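Local coordinates for tRNA modification GTPase mnmE (Chlorobium tepidum, PDB 3GEE), which probably hydrolyses GTP at a high intrinsic rate while helping to add a carboxymethylaminomethyl group to the wobble uridine of certain tRNAs, at residues A[89-94]-A[135-140]; A[139-144]-A[453-458]. All blocks are in the same frame, centred on the assembly; numbering follows the deposited sequence.

Followed from the N terminus, the chain first brings residues 89-94, in the loop between strands 76-85 and 96-102 of the N-terminal domain, to a folate ligand. Forty residues later, after helix 127-134, it returns at 135-140, and contact 1 closes this short loop. Contact 2 begins on the stretch where contact 1 ends and closes a much longer loop of 308 residues, which includes the G domain. The loops follow one another without crossing, their contact centres about 13 Å apart. Contact 1 ties the folate-side loop to the end of helix 127-134, contact 2 ties the start of helix 140-151 to the end of helix 441-456 in the helical domain, and the shared residues Asp139 and Leu140 link the two.

Contact 1 (A[89-94]-A[135-140]); sequences RSFTAE and NGRIDL. With FON (N-{[4-({[(6R)-2-amino-5-formyl-4-oxo-1,4,5,6,7,8-hexahydropteridin-6-yl]methyl}amino)phenyl]carbonyl}-L-glutamic acid), chain C.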
loop_
_atom_site.group_PDB
_atom_site.type_symbol
_atom_site.label_atom_id
_atom_site.label_comp_id
_atom_site.label_asym_id
_atom_site.label_seq_id
_atom_site.Cartn_x
_atom_site.Cartn_y
_atom_site.Cartn_z
ATOM N N ARG A 89 -10.797 25.162 2.855
ATOM C CA ARG A 89 -11.409 24.224 1.930
ATOM C C ARG A 89 -10.437 23.099 1.570
ATOM O O ARG A 89 -10.097 22.888 0.399
ATOM C CB ARG A 89 -11.897 24.985 0.697
ATOM C CG ARG A 89 -13.120 24.395 0.013
ATOM C CD ARG A 89 -13.513 25.225 -1.216
ATOM N NE ARG A 89 -12.337 25.617 -2.000
ATOM C CZ ARG A 89 -12.368 26.087 -3.250
ATOM N NH1 ARG A 89 -13.524 26.224 -3.903
ATOM N NH2 ARG A 89 -11.228 26.412 -3.852
ATOM N N SER A 90 -9.995 22.393 2.611
ATOM C CA SER A 90 -9.128 21.223 2.509
ATOM C C SER A 90 -9.515 20.237 3.609
ATOM O O SER A 90 -10.363 20.545 4.447
ATOM C CB SER A 90 -7.670 21.629 2.693
ATOM O OG SER A 90 -7.366 21.830 4.064
ATOM N N PHE A 91 -8.894 19.057 3.613
ATOM C CA PHE A 91 -9.154 18.070 4.663
ATOM C C PHE A 91 -8.795 18.596 6.059
ATOM O O PHE A 91 -9.611 18.516 6.980
ATOM C CB PHE A 91 -8.440 16.737 4.388
ATOM C CG PHE A 91 -8.592 15.738 5.501
ATOM C CD1 PHE A 91 -9.803 15.089 5.708
ATOM C CD2 PHE A 91 -7.533 15.474 6.368
ATOM C CE1 PHE A 91 -9.955 14.180 6.754
ATOM C CE2 PHE A 91 -7.677 14.568 7.423
ATOM C CZ PHE A 91 -8.887 13.921 7.614
ATOM N N THR A 92 -7.583 19.131 6.204
ATOM C CA THR A 92 -7.122 19.663 7.489
ATOM C C THR A 92 -7.696 21.035 7.779
ATOM O O THR A 92 -7.529 21.562 8.886
ATOM C CB THR A 92 -5.583 19.763 7.570
ATOM O OG1 THR A 92 -5.086 20.547 6.479
ATOM C CG2 THR A 92 -4.951 18.379 7.536
ATOM N N ALA A 93 -8.374 21.603 6.780
ATOM C CA ALA A 93 -8.890 22.978 6.823
ATOM C C ALA A 93 -7.776 24.029 6.863
ATOM O O ALA A 93 -8.008 25.171 7.252
ATOM C CB ALA A 93 -9.875 23.168 7.984
ATOM N N GLU A 94 -6.571 23.630 6.474
ATOM C CA GLU A 94 -5.484 24.568 6.277
ATOM C C GLU A 94 -4.897 24.358 4.897
ATOM O O GLU A 94 -5.377 23.541 4.108
ATOM C CB GLU A 94 -4.350 24.391 7.288
ATOM C CG GLU A 94 -4.599 23.513 8.491
ATOM C CD GLU A 94 -3.289 23.008 9.078
ATOM O OE1 GLU A 94 -2.968 23.339 10.249
ATOM O OE2 GLU A 94 -2.568 22.296 8.343
ATOM N N ASN A 135 -9.542 22.357 13.913
ATOM C CA ASN A 135 -10.059 23.446 13.088
ATOM C C ASN A 135 -11.578 23.427 12.949
ATOM O O ASN A 135 -12.155 24.312 12.323
ATOM C CB ASN A 135 -9.409 23.433 11.707
ATOM C CG ASN A 135 -7.953 23.844 11.745
ATOM O OD1 ASN A 135 -7.479 24.415 12.729
ATOM N ND2 ASN A 135 -7.234 23.559 10.665
ATOM N N GLY A 136 -12.219 22.409 13.517
ATOM C CA GLY A 136 -13.675 22.350 13.583
ATOM C C GLY A 136 -14.380 21.930 12.309
ATOM O O GLY A 136 -15.607 21.975 12.240
ATOM N N ARG A 137 -13.621 21.516 11.299
ATOM C CA ARG A 137 -14.223 21.029 10.063
ATOM C C ARG A 137 -15.021 19.754 10.332
ATOM O O ARG A 137 -16.004 19.466 9.646
ATOM C CB ARG A 137 -13.154 20.763 9.004
ATOM C CG ARG A 137 -13.720 20.602 7.597
ATOM C CD ARG A 137 -12.704 20.028 6.611
ATOM N NE ARG A 137 -12.309 18.653 6.924
ATOM C CZ ARG A 137 -13.062 17.578 6.704
ATOM N NH1 ARG A 137 -12.605 16.374 7.023
ATOM N NH2 ARG A 137 -14.273 17.703 6.173
ATOM N N ILE A 138 -14.595 19.016 11.354
ATOM C CA ILE A 138 -15.121 17.693 11.655
ATOM C C ILE A 138 -15.104 17.493 13.177
ATOM O O ILE A 138 -14.280 18.103 13.864
ATOM C CB ILE A 138 -14.295 16.619 10.876
ATOM C CG1 ILE A 138 -15.214 15.660 10.121
ATOM C CG2 ILE A 138 -13.277 15.893 11.751
ATOM C CD1 ILE A 138 -15.953 16.288 8.928
ATOM N N ASP A 139 -16.021 16.681 13.710
ATOM C CA ASP A 139 -16.072 16.436 15.169
ATOM C C ASP A 139 -15.393 15.127 15.606
ATOM O O ASP A 139 -14.963 14.336 14.763
ATOM C CB ASP A 139 -17.504 16.568 15.733
ATOM C CG ASP A 139 -18.448 15.445 15.284
ATOM O OD1 ASP A 139 -17.986 14.369 14.849
ATOM O OD2 ASP A 139 -19.678 15.637 15.388
ATOM N N LEU A 140 -15.301 14.908 16.919
ATOM C CA LEU A 140 -14.634 13.723 17.467
ATOM C C LEU A 140 -15.207 12.414 16.957
ATOM O O LEU A 140 -14.454 11.487 16.654
ATOM C CB LEU A 140 -14.646 13.718 18.995
ATOM C CG LEU A 140 -13.309 13.959 19.696
ATOM C CD1 LEU A 140 -13.395 13.479 21.134
ATOM C CD2 LEU A 140 -12.160 13.259 18.970
HETATM N N1 FON C . -8.568 12.758 -1.557
HETATM C C2 FON C . -7.566 13.659 -1.505
HETATM N NA2 FON C . -6.849 13.908 -2.632
HETATM N N3 FON C . -7.249 14.324 -0.363
HETATM C C4 FON C . -7.915 14.131 0.796
HETATM O O4 FON C . -7.571 14.777 1.809
HETATM C C4A FON C . -9.024 13.132 0.796
HETATM N N5 FON C . -9.876 12.775 1.848
HETATM C C6 FON C . -11.259 12.609 1.366
HETATM C C7 FON C . -11.179 11.283 0.619
HETATM N N8 FON C . -10.324 11.535 -0.534
HETATM C C8A FON C . -9.316 12.453 -0.485
HETATM C C9 FON C . -12.353 12.636 2.437
HETATM N N10 FON C . -12.258 13.801 3.306
HETATM C C11 FON C . -12.356 17.872 2.382
HETATM C C12 FON C . -13.292 17.290 3.234
HETATM C C13 FON C . -13.245 15.929 3.528
HETATM C C14 FON C . -12.265 15.119 2.959
HETATM C C15 FON C . -11.312 15.706 2.113
HETATM C C16 FON C . -11.357 17.071 1.817
HETATM C C FON C . -12.454 19.352 2.104
HETATM O O FON C . -11.718 19.866 1.275
HETATM N N FON C . -13.349 20.058 2.807
HETATM C CA FON C . -14.154 21.186 2.346
HETATM C CB FON C . -15.152 20.778 1.258
HETATM C CG FON C . -15.819 21.960 0.546
HETATM C CD FON C . -16.025 21.673 -0.929
HETATM O OE1 FON C . -15.049 21.805 -1.705
HETATM O OE2 FON C . -17.161 21.318 -1.329
HETATM C CT FON C . -14.888 21.788 3.516
HETATM O O1 FON C . -14.899 23.034 3.657
HETATM O O2 FON C . -15.463 21.010 4.313
HETATM C CP1 FON C . -9.472 12.603 3.034
HETATM O O3 FON C . -9.570 11.513 3.571
#
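Asn135 begins the contact by passing its amide ND2 to the backbone O of Thr92 over 2.7 Å, a bond in the carbonyl plane that bends to 141° at the hydrogen. Its CB lies 3.8 Å from Ala93 CB, and the CG of Glu94 crosses beside the amide; the carboxylate of Glu94 is held by Ser36 and Gly15. Gly136 then ends helix 127-134 in a Schellman motif. Arg137 leaves with CG anti to its own N (chi1 -165°) and bends at chi3, which brings NE to Phe91 O at 2.7 Å, the acceptor tilted from the guanidinium plane. Farther out, NH1 stands 3.4 Å from CD1 of the Phe91 ring, whose plane is turned 43° from the guanidinium. C12 of the ligand's p-aminobenzoyl ring lies over one guanidinium face near its rim, close to NH2, the ring steeply tilted rather than stacked; Ile138 CB lies more distantly beyond the opposite face. Phe91 also makes a cation-pi contact with Lys476. One backbone carbonyl thus helps to orient the guanidinium beside the ligand, consistent with the folate-binding role predicted for Arg137, and its charge would probably polarise the adjoining ligand ring.

Contact 2 (A[139-144]-A[453-458]); sequences DLLQAE and GQITGK
This is an end-to-end meeting of two helices in the helical domain: the first turn of helix 140-151 abuts the last turn of helix 441-456, although more than 300 residues separate them. One hydrogen bond joins the backbones, from Leu140 N to Thr456 O at 3.2 Å; it is nearly straight at the hydrogen (166°), but the donor stands above the carbonyl plane. Around it the side chains close in. Leu140 lays its CB against Ile455 O at 3.6 Å, with CG and CD1 over the CA of Gly457. Leu141, its CG anti to the carbonyl carbon (chi1 -76°), spreads its two methyls: CD2 meets Ile455 CD1 at 4.0 Å, and CD1 reaches Thr456 CG2. With an alanine here, Ile455 CD1 and Thr456 CG2 would probably lose the two methyls of this side chain, opening a gap between the helix ends. Each end is also finished locally. Asp139 and Gln142 form a capping box, with Gln142 N giving to Asp139 OD1 at 2.8 Å and Asp139 N to Gln142 OE1, while Gly457, with positive phi, closes the other helix in a Schellman motif. A last-turn carbonyl and a first-turn amide therefore satisfy each other, and Arg413 bonds to the neighbouring carbonyls of Gln454 and Ile455, where its charge would probably suit the helix C terminus.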
loop_
_atom_site.group_PDB
_atom_site.type_symbol
_atom_site.label_atom_id
_atom_site.label_comp_id
_atom_site.label_asym_id
_atom_site.label_seq_id
_atom_site.Cartn_x
_atom_site.Cartn_y
_atom_site.Cartn_z
ATOM N N ASP A 139 -16.021 16.681 13.710
ATOM C CA ASP A 139 -16.072 16.436 15.169
ATOM C C ASP A 139 -15.393 15.127 15.606
ATOM O O ASP A 139 -14.963 14.336 14.763
ATOM C CB ASP A 139 -17.504 16.568 15.733
ATOM C CG ASP A 139 -18.448 15.445 15.284
ATOM O OD1 ASP A 139 -17.986 14.369 14.849
ATOM O OD2 ASP A 139 -19.678 15.637 15.388
ATOM N N LEU A 140 -15.301 14.908 16.919
ATOM C CA LEU A 140 -14.634 13.723 17.467
ATOM C C LEU A 140 -15.207 12.414 16.957
ATOM O O LEU A 140 -14.454 11.487 16.654
ATOM C CB LEU A 140 -14.646 13.718 18.995
ATOM C CG LEU A 140 -13.309 13.959 19.696
ATOM C CD1 LEU A 140 -13.395 13.479 21.134
ATOM C CD2 LEU A 140 -12.160 13.259 18.970
ATOM N N LEU A 141 -16.532 12.339 16.872
ATOM C CA LEU A 141 -17.187 11.170 16.304
ATOM C C LEU A 141 -16.698 10.939 14.878
ATOM O O LEU A 141 -16.233 9.845 14.539
ATOM C CB LEU A 141 -18.708 11.324 16.326
ATOM C CG LEU A 141 -19.446 11.143 17.656
ATOM C CD1 LEU A 141 -20.923 11.435 17.459
ATOM C CD2 LEU A 141 -19.249 9.739 18.235
ATOM N N GLN A 142 -16.784 11.988 14.061
ATOM C CA GLN A 142 -16.387 11.927 12.662
ATOM C C GLN A 142 -14.904 11.618 12.528
ATOM O O GLN A 142 -14.507 10.835 11.666
ATOM C CB GLN A 142 -16.720 13.233 11.955
ATOM C CG GLN A 142 -18.202 13.456 11.714
ATOM C CD GLN A 142 -18.489 14.824 11.122
ATOM O OE1 GLN A 142 -18.205 15.855 11.738
ATOM N NE2 GLN A 142 -19.050 14.839 9.917
ATOM N N ALA A 143 -14.094 12.227 13.389
ATOM C CA ALA A 143 -12.669 11.917 13.452
ATOM C C ALA A 143 -12.441 10.416 13.673
ATOM O O ALA A 143 -11.758 9.761 12.878
ATOM C CB ALA A 143 -11.988 12.740 14.547
ATOM N N GLU A 144 -13.038 9.881 14.738
ATOM C CA GLU A 144 -12.929 8.464 15.069
ATOM C C GLU A 144 -13.463 7.597 13.936
ATOM O O GLU A 144 -12.937 6.514 13.674
ATOM C CB GLU A 144 -13.687 8.148 16.359
ATOM C CG GLU A 144 -13.094 8.760 17.609
ATOM C CD GLU A 144 -13.730 8.220 18.871
ATOM O OE1 GLU A 144 -13.340 7.115 19.308
ATOM O OE2 GLU A 144 -14.617 8.900 19.433
ATOM N N GLY A 453 -21.521 16.591 25.423
ATOM C CA GLY A 453 -20.605 17.387 24.614
ATOM C C GLY A 453 -19.203 16.819 24.502
ATOM O O GLY A 453 -18.518 17.047 23.505
ATOM N N GLN A 454 -18.772 16.082 25.524
ATOM C CA GLN A 454 -17.436 15.481 25.539
ATOM C C GLN A 454 -17.246 14.429 24.451
ATOM O O GLN A 454 -16.138 14.249 23.941
ATOM C CB GLN A 454 -17.131 14.874 26.909
ATOM C CG GLN A 454 -16.404 15.821 27.848
ATOM C CD GLN A 454 -16.302 15.294 29.268
ATOM O OE1 GLN A 454 -16.215 14.086 29.496
ATOM N NE2 GLN A 454 -16.309 16.208 30.235
ATOM N N ILE A 455 -18.329 13.745 24.096
ATOM C CA ILE A 455 -18.259 12.677 23.106
ATOM C C ILE A 455 -18.088 13.233 21.689
ATOM O O ILE A 455 -17.547 12.554 20.817
ATOM C CB ILE A 455 -19.453 11.673 23.212
ATOM C CG1 ILE A 455 -20.499 11.895 22.123
ATOM C CG2 ILE A 455 -20.095 11.707 24.598
ATOM C CD1 ILE A 455 -21.118 10.605 21.652
ATOM N N THR A 456 -18.534 14.469 21.472
ATOM C CA THR A 456 -18.411 15.127 20.170
ATOM C C THR A 456 -17.212 16.073 20.117
ATOM O O THR A 456 -16.897 16.628 19.064
ATOM C CB THR A 456 -19.699 15.893 19.780
ATOM O OG1 THR A 456 -19.983 16.899 20.759
ATOM C CG2 THR A 456 -20.881 14.945 19.671
ATOM N N GLY A 457 -16.550 16.253 21.254
ATOM C CA GLY A 457 -15.346 17.071 21.328
ATOM C C GLY A 457 -15.554 18.524 21.723
ATOM O O GLY A 457 -14.620 19.327 21.636
ATOM N N LYS A 458 -16.770 18.868 22.151
ATOM C CA LYS A 458 -17.072 20.218 22.645
ATOM C C LYS A 458 -16.132 20.587 23.787
ATOM O O LYS A 458 -15.624 21.707 23.851
ATOM C CB LYS A 458 -18.534 20.334 23.095
ATOM C CG LYS A 458 -19.496 20.739 21.988
ATOM C CD LYS A 458 -19.542 22.260 21.812
ATOM C CE LYS A 458 -19.652 22.664 20.340
ATOM N NZ LYS A 458 -20.915 22.211 19.687
#